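Local coordinates for Card1 endonuclease domain-containing protein (Vibrio cholerae, PDB 1XMX) that is of unknown function but carries a Card1-like endonuclease domain of the PDDEXK clan and may bind nucleic acid, at residues 79-82 with 83-87; 194-197 with 198-202; 116-120 with 121-125. All blocks are in the same frame, centred on the assembly; numbering follows the deposited sequence.

All three contacts are local, formed where a regular element ends or reverses. Interactions 1 and 2 are the C-terminal turns of helices 68-85 and 181-201, each finished by a Schellman motif, whereas interaction 3 is the hairpin turn between strands 115-118 and 124-129. Interactions 1 and 3 lie on the same side of the chain's centre, their centres about 27 Å apart. Interaction 2 lies on the opposite side, about 67 Å from interaction 1 and about 50 Å from interaction 3, centre to centre. Interaction 3 borders a bound glycerol, probably from the crystallisation liquor, about 4 Å from the Phe116 side chain; a magnesium ion is about 14 Å from the Val117 side chain.

Interaction 1: residues 79-82 with 83-87; sequences AETL and KARGE
Lys83 N donates to Ala79 O at 2.7 Å with an N-H...O angle of 167°, a nearly straight helical bond that opens the last turn of helix 68-85, which ends in a Schellman motif at Gly86. The Lys83 side chain also touches Tyr111, the residue whose hydroxyl is hydrogen-bonded to Glu80 OE1. At Ala84 the pattern continues: Ala84 N reaches Glu80 O at 2.9 Å, and the methyl group rests near the same carbonyl oxygen. Regularity fades at Arg85, whose backbone N is shared weakly between Thr81 O and Leu82 O.

The Arg85 side chain runs alongside Thr81, its NH2 in van der Waals contact with Thr81 CG2 at 3.5 Å. That methyl is placed by a Thr81 first torsion of -52°, which sets CG2 anti to the backbone N and leaves OG1 beside it to bond Glu77 O in the preceding turn. Thr81 O lies over one face of the guanidinium, toward its rim, while Leu82 CD2 approaches obliquely and comes within 3.6 Å of Arg85 NH1.

Gly86 then departs from helical geometry with a phi of 80°, and Gly86 N turns back to Lys83 O at 3.0 Å. The second closing bond belongs to Glu87, whose N meets Leu82 O at 3.1 Å, five residues back, as a Schellman motif requires. This reversal carries the Glu87 side chain obliquely across Leu82, with Glu87 CG 3.6 Å from Leu82 CD2, and Glu87 also touches Met3. Beyond that apolar crossing, Glu87 OE2 sits in the guanidinium plane at its edge, forming a long salt bridge of 3.8 Å with Arg85 NH1.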
# COMPACT_ATOMS: atom_id res chain seq x y z
N ALA A 79 24.94 24.91 8.20
CA ALA A 79 25.17 24.44 9.55
C ALA A 79 25.48 25.65 10.45
O ALA A 79 25.04 25.71 11.61
CB ALA A 79 26.31 23.43 9.58
N GLU A 80 26.24 26.61 9.91
CA GLU A 80 26.78 27.70 10.69
C GLU A 80 25.60 28.64 11.07
O GLU A 80 25.49 29.10 12.18
CB GLU A 80 27.92 28.39 9.92
CG GLU A 80 28.91 29.21 10.73
CD GLU A 80 29.98 28.41 11.58
OE1 GLU A 80 29.65 27.82 12.64
OE2 GLU A 80 31.19 28.46 11.22
N THR A 81 24.69 28.88 10.14
CA THR A 81 23.47 29.61 10.43
C THR A 81 22.63 28.87 11.50
O THR A 81 22.01 29.50 12.35
CB THR A 81 22.59 29.76 9.14
OG1 THR A 81 23.36 30.31 8.06
CG2 THR A 81 21.40 30.66 9.40
N LEU A 82 22.58 27.54 11.45
CA LEU A 82 21.78 26.82 12.40
C LEU A 82 22.46 26.89 13.75
O LEU A 82 21.81 27.11 14.75
CB LEU A 82 21.64 25.34 12.01
CG LEU A 82 20.84 25.09 10.74
CD1 LEU A 82 20.81 23.58 10.44
CD2 LEU A 82 19.42 25.76 10.86
N LYS A 83 23.77 26.69 13.77
CA LYS A 83 24.52 26.79 14.99
C LYS A 83 24.35 28.17 15.63
O LYS A 83 24.18 28.27 16.86
CB LYS A 83 26.00 26.50 14.76
CG LYS A 83 26.81 26.57 16.03
CD LYS A 83 26.39 25.42 16.97
CE LYS A 83 27.19 25.47 18.31
NZ LYS A 83 28.67 25.59 18.01
N ALA A 84 24.36 29.24 14.81
CA ALA A 84 24.31 30.62 15.37
C ALA A 84 22.98 30.87 16.07
O ALA A 84 22.91 31.63 17.00
CB ALA A 84 24.58 31.69 14.28
N ARG A 85 21.94 30.18 15.63
CA ARG A 85 20.63 30.31 16.26
C ARG A 85 20.40 29.43 17.48
O ARG A 85 19.43 29.60 18.17
CB ARG A 85 19.56 29.93 15.27
CG ARG A 85 19.43 30.88 14.12
CD ARG A 85 18.09 30.57 13.45
NE ARG A 85 18.14 30.78 12.02
CZ ARG A 85 17.82 29.88 11.10
NH1 ARG A 85 17.38 28.66 11.44
NH2 ARG A 85 17.92 30.22 9.82
N GLY A 86 21.27 28.47 17.75
CA GLY A 86 21.05 27.53 18.84
C GLY A 86 20.07 26.44 18.40
O GLY A 86 19.40 25.83 19.23
N GLU A 87 19.95 26.21 17.09
CA GLU A 87 19.08 25.14 16.62
C GLU A 87 19.57 23.78 17.17
O GLU A 87 20.76 23.46 17.15
CB GLU A 87 19.07 25.06 15.08
CG GLU A 87 18.33 26.19 14.31
CD GLU A 87 16.93 26.41 14.82
OE1 GLU A 87 16.22 25.40 15.07
OE2 GLU A 87 16.54 27.59 15.01

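Interaction 2: residues 194-197 with 198-202; sequences LATT and CRKEQ
Thr196 O accepts from Lys200 N at 2.9 Å, with an N-H...O angle of 170°, the shortest sound polar bond across the last two turns of helix 181-201. The helix ends in a Schellman motif: Gln202 is the first residue to leave helical geometry, its phi of 60° being positive, and Gln202 N returns to Arg199 O at 3.2 Å. Through Lys200 the i to i+4 pattern is regular. Arg199 N is bonded to Ala195 O, also at 2.9 Å and nearly straight, and Cys198 N to Leu194 O at 3.2 Å.

Cys198 touches both Arg246 of helix 243-266 and Val206 of strand 205-207, and Leu194 packs on Val206, so the turn packs against both elements. Thr197 also lies against Val206, its OG1 bonded to Tyr193 O. The Glu201 side chain, modelled with a salt bridge to Lys203, is doubtfully placed because it crowds Thr197 O.

Side-chain packing centres on Thr196, which lies alongside both Arg199 and Lys200, all three pointing the same way. With chi1 at -64° the Thr196 methyl is turned to these two long chains and the hydroxyl faces back up the helix, where it is hydrogen-bonded to Asn192 O one turn back and also pairs with the Asn250 amide of helix 243-266; one hydroxyl proton cannot fully serve two acceptors, so the modelled orientation of that amide is uncertain. Arg199 returns to the threonine because its otherwise extended chain bends at the third torsion, and its guanidinium meets the methyl obliquely, Thr196 CG2 lying 3.4 Å from Arg199 NH2. Lys200 instead stays extended beyond CG and offers its methylene groups lengthwise, with Thr196 CG2 3.7 Å from Lys200 CE.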
# COMPACT_ATOMS: atom_id res chain seq x y z
N LEU A 194 -23.81 -13.94 -15.52
CA LEU A 194 -25.14 -13.43 -15.13
C LEU A 194 -25.06 -12.03 -14.50
O LEU A 194 -25.80 -11.13 -14.88
CB LEU A 194 -25.85 -14.40 -14.17
CG LEU A 194 -26.21 -15.82 -14.70
CD1 LEU A 194 -26.57 -16.72 -13.52
CD2 LEU A 194 -27.37 -15.82 -15.67
N ALA A 195 -24.18 -11.85 -13.52
CA ALA A 195 -23.99 -10.49 -12.95
C ALA A 195 -23.60 -9.46 -14.02
O ALA A 195 -24.07 -8.35 -14.01
CB ALA A 195 -22.96 -10.53 -11.81
N THR A 196 -22.74 -9.86 -14.96
CA THR A 196 -22.31 -8.98 -16.03
C THR A 196 -23.45 -8.59 -16.99
O THR A 196 -23.51 -7.44 -17.44
CB THR A 196 -21.17 -9.62 -16.80
OG1 THR A 196 -20.05 -9.77 -15.91
CG2 THR A 196 -20.78 -8.78 -18.00
N THR A 197 -24.33 -9.54 -17.29
CA THR A 197 -25.55 -9.26 -18.06
C THR A 197 -26.44 -8.18 -17.39
O THR A 197 -26.93 -7.26 -18.08
CB THR A 197 -26.35 -10.54 -18.30
OG1 THR A 197 -25.59 -11.39 -19.16
CG2 THR A 197 -27.68 -10.28 -19.01
N CYS A 198 -26.61 -8.30 -16.07
CA CYS A 198 -27.34 -7.31 -15.28
C CYS A 198 -26.64 -5.96 -15.38
O CYS A 198 -27.30 -4.97 -15.63
CB CYS A 198 -27.43 -7.69 -13.79
SG CYS A 198 -28.30 -9.21 -13.45
N ARG A 199 -25.32 -5.93 -15.14
CA ARG A 199 -24.56 -4.70 -15.28
C ARG A 199 -24.75 -4.02 -16.64
O ARG A 199 -25.05 -2.83 -16.69
CB ARG A 199 -23.06 -4.91 -15.04
CG ARG A 199 -22.37 -3.56 -14.83
CD ARG A 199 -20.85 -3.62 -14.70
NE ARG A 199 -20.23 -4.24 -15.87
CZ ARG A 199 -19.73 -5.48 -15.89
NH1 ARG A 199 -19.79 -6.26 -14.81
NH2 ARG A 199 -19.19 -5.93 -17.01
N LYS A 200 -24.55 -4.76 -17.72
CA LYS A 200 -24.69 -4.21 -19.07
C LYS A 200 -26.11 -3.76 -19.39
O LYS A 200 -26.30 -2.86 -20.20
CB LYS A 200 -24.23 -5.21 -20.13
CG LYS A 200 -22.74 -5.51 -20.03
CD LYS A 200 -22.29 -6.50 -21.09
CE LYS A 200 -20.77 -6.61 -21.03
NZ LYS A 200 -20.33 -7.37 -22.22
N GLU A 201 -27.11 -4.39 -18.77
CA GLU A 201 -28.49 -4.07 -19.05
C GLU A 201 -29.02 -3.00 -18.12
O GLU A 201 -30.13 -2.48 -18.33
CB GLU A 201 -29.31 -5.30 -18.86
CG GLU A 201 -28.76 -6.41 -19.63
CD GLU A 201 -29.58 -6.67 -20.80
OE1 GLU A 201 -29.57 -5.82 -21.72
OE2 GLU A 201 -30.27 -7.73 -20.78
N GLN A 202 -28.20 -2.68 -17.11
CA GLN A 202 -28.53 -1.78 -16.02
C GLN A 202 -29.72 -2.21 -15.20
O GLN A 202 -30.56 -1.41 -14.84
CB GLN A 202 -28.67 -0.33 -16.50
CG GLN A 202 -27.45 0.15 -17.20
CD GLN A 202 -27.57 1.57 -17.60
OE1 GLN A 202 -28.52 2.28 -17.18
NE2 GLN A 202 -26.63 2.04 -18.41

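Interaction 3: residues 116-120 with 121-125; sequences FVVEP and NSDCL
Hydrogen bonds to the Glu119 carboxylate dominate the turn between Glu119 and Ser122 in the hairpin of strands 115-118 and 124-129. Four donors grip this one group: Glu119 OE1 receives Ser122 N and Ser122 OG, each at 2.7 Å and from the same face, while Glu119 OE2 takes Asn121 ND2 at 2.8 Å and Asn121 N at 3.2 Å. The Asn121 amide is nearly coplanar with the carboxylate (24°), whereas Asn121 N comes from above its plane. Ser122 OG also accepts from Cys124 N, an ST turn.

Backbone bonding is led by Glu119 N to Cys124 O at 3.0 Å. Val118 and Leu125 form an antiparallel non-hydrogen-bonded pair.

Asp123 adds a water bridge and a side-chain bond: a water donates to both Pro120 O and Asp123 OD1, and Asp123 OD2 bonds Asn302.

Apolar contact is made by Phe116 and Leu125: Leu125 CD1 makes a CH-pi contact over a face of Phe116, 4.0 Å from the centroid, and Trp127 meets that ring edge-to-face.

Four donors on a single carboxylate would favour its ionised form and fix its rotation, so Glu119 probably helps to order the turn by accepting the N-H groups of two successive residues.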
# COMPACT_ATOMS: atom_id res chain seq x y z
N PHE A 116 21.08 9.86 13.03
CA PHE A 116 20.42 8.57 13.09
C PHE A 116 20.03 8.14 11.70
O PHE A 116 19.98 8.97 10.77
CB PHE A 116 19.17 8.64 13.98
CG PHE A 116 18.04 9.47 13.40
CD1 PHE A 116 17.17 8.93 12.44
CD2 PHE A 116 17.85 10.78 13.78
CE1 PHE A 116 16.12 9.65 11.91
CE2 PHE A 116 16.79 11.52 13.26
CZ PHE A 116 15.90 10.94 12.33
N VAL A 117 19.75 6.83 11.57
CA VAL A 117 19.26 6.18 10.35
C VAL A 117 18.12 5.23 10.71
O VAL A 117 18.21 4.51 11.69
CB VAL A 117 20.36 5.36 9.63
CG1 VAL A 117 19.74 4.55 8.50
CG2 VAL A 117 21.43 6.29 9.01
N VAL A 118 17.05 5.27 9.93
CA VAL A 118 15.99 4.22 9.94
C VAL A 118 16.38 3.11 8.98
O VAL A 118 16.43 3.27 7.76
CB VAL A 118 14.68 4.79 9.45
CG1 VAL A 118 13.55 3.70 9.58
CG2 VAL A 118 14.35 6.08 10.23
N GLU A 119 16.70 1.97 9.55
CA GLU A 119 17.04 0.85 8.76
C GLU A 119 15.73 0.42 8.03
O GLU A 119 14.68 0.24 8.66
CB GLU A 119 17.63 -0.23 9.68
CG GLU A 119 18.39 -1.30 8.91
CD GLU A 119 17.51 -2.38 8.31
OE1 GLU A 119 16.77 -3.01 9.12
OE2 GLU A 119 17.65 -2.70 7.07
N PRO A 120 15.77 0.34 6.70
CA PRO A 120 14.49 0.25 6.01
C PRO A 120 13.81 -1.12 6.24
O PRO A 120 12.59 -1.22 6.21
CB PRO A 120 14.88 0.46 4.51
CG PRO A 120 16.36 -0.05 4.42
CD PRO A 120 16.93 0.37 5.77
N ASN A 121 14.59 -2.18 6.46
CA ASN A 121 14.00 -3.50 6.67
C ASN A 121 13.35 -3.67 8.06
O ASN A 121 12.17 -4.07 8.18
CB ASN A 121 15.03 -4.58 6.26
CG ASN A 121 15.53 -4.36 4.79
OD1 ASN A 121 14.84 -4.67 3.82
ND2 ASN A 121 16.69 -3.73 4.66
N SER A 122 14.07 -3.26 9.11
CA SER A 122 13.58 -3.51 10.47
C SER A 122 12.61 -2.45 10.87
O SER A 122 11.68 -2.71 11.68
CB SER A 122 14.75 -3.57 11.44
OG SER A 122 15.42 -2.32 11.41
N ASP A 123 12.77 -1.29 10.24
CA ASP A 123 12.17 0.01 10.61
C ASP A 123 12.69 0.58 11.94
O ASP A 123 12.05 1.43 12.52
CB ASP A 123 10.60 -0.01 10.52
CG ASP A 123 10.00 1.35 10.20
OD1 ASP A 123 10.52 2.18 9.33
OD2 ASP A 123 8.98 1.66 10.79
N CYS A 124 13.87 0.14 12.41
CA CYS A 124 14.46 0.68 13.66
C CYS A 124 15.16 1.98 13.37
O CYS A 124 15.94 2.05 12.42
CB CYS A 124 15.50 -0.25 14.28
SG CYS A 124 14.89 -1.89 14.70
N LEU A 125 14.92 2.99 14.20
CA LEU A 125 15.73 4.19 14.16
C LEU A 125 16.98 3.92 15.00
O LEU A 125 16.88 3.61 16.19
CB LEU A 125 14.98 5.33 14.78
CG LEU A 125 15.59 6.70 14.68
CD1 LEU A 125 14.46 7.74 14.69
CD2 LEU A 125 16.60 6.87 15.81
O HOH W 1 11.24 1.30 6.87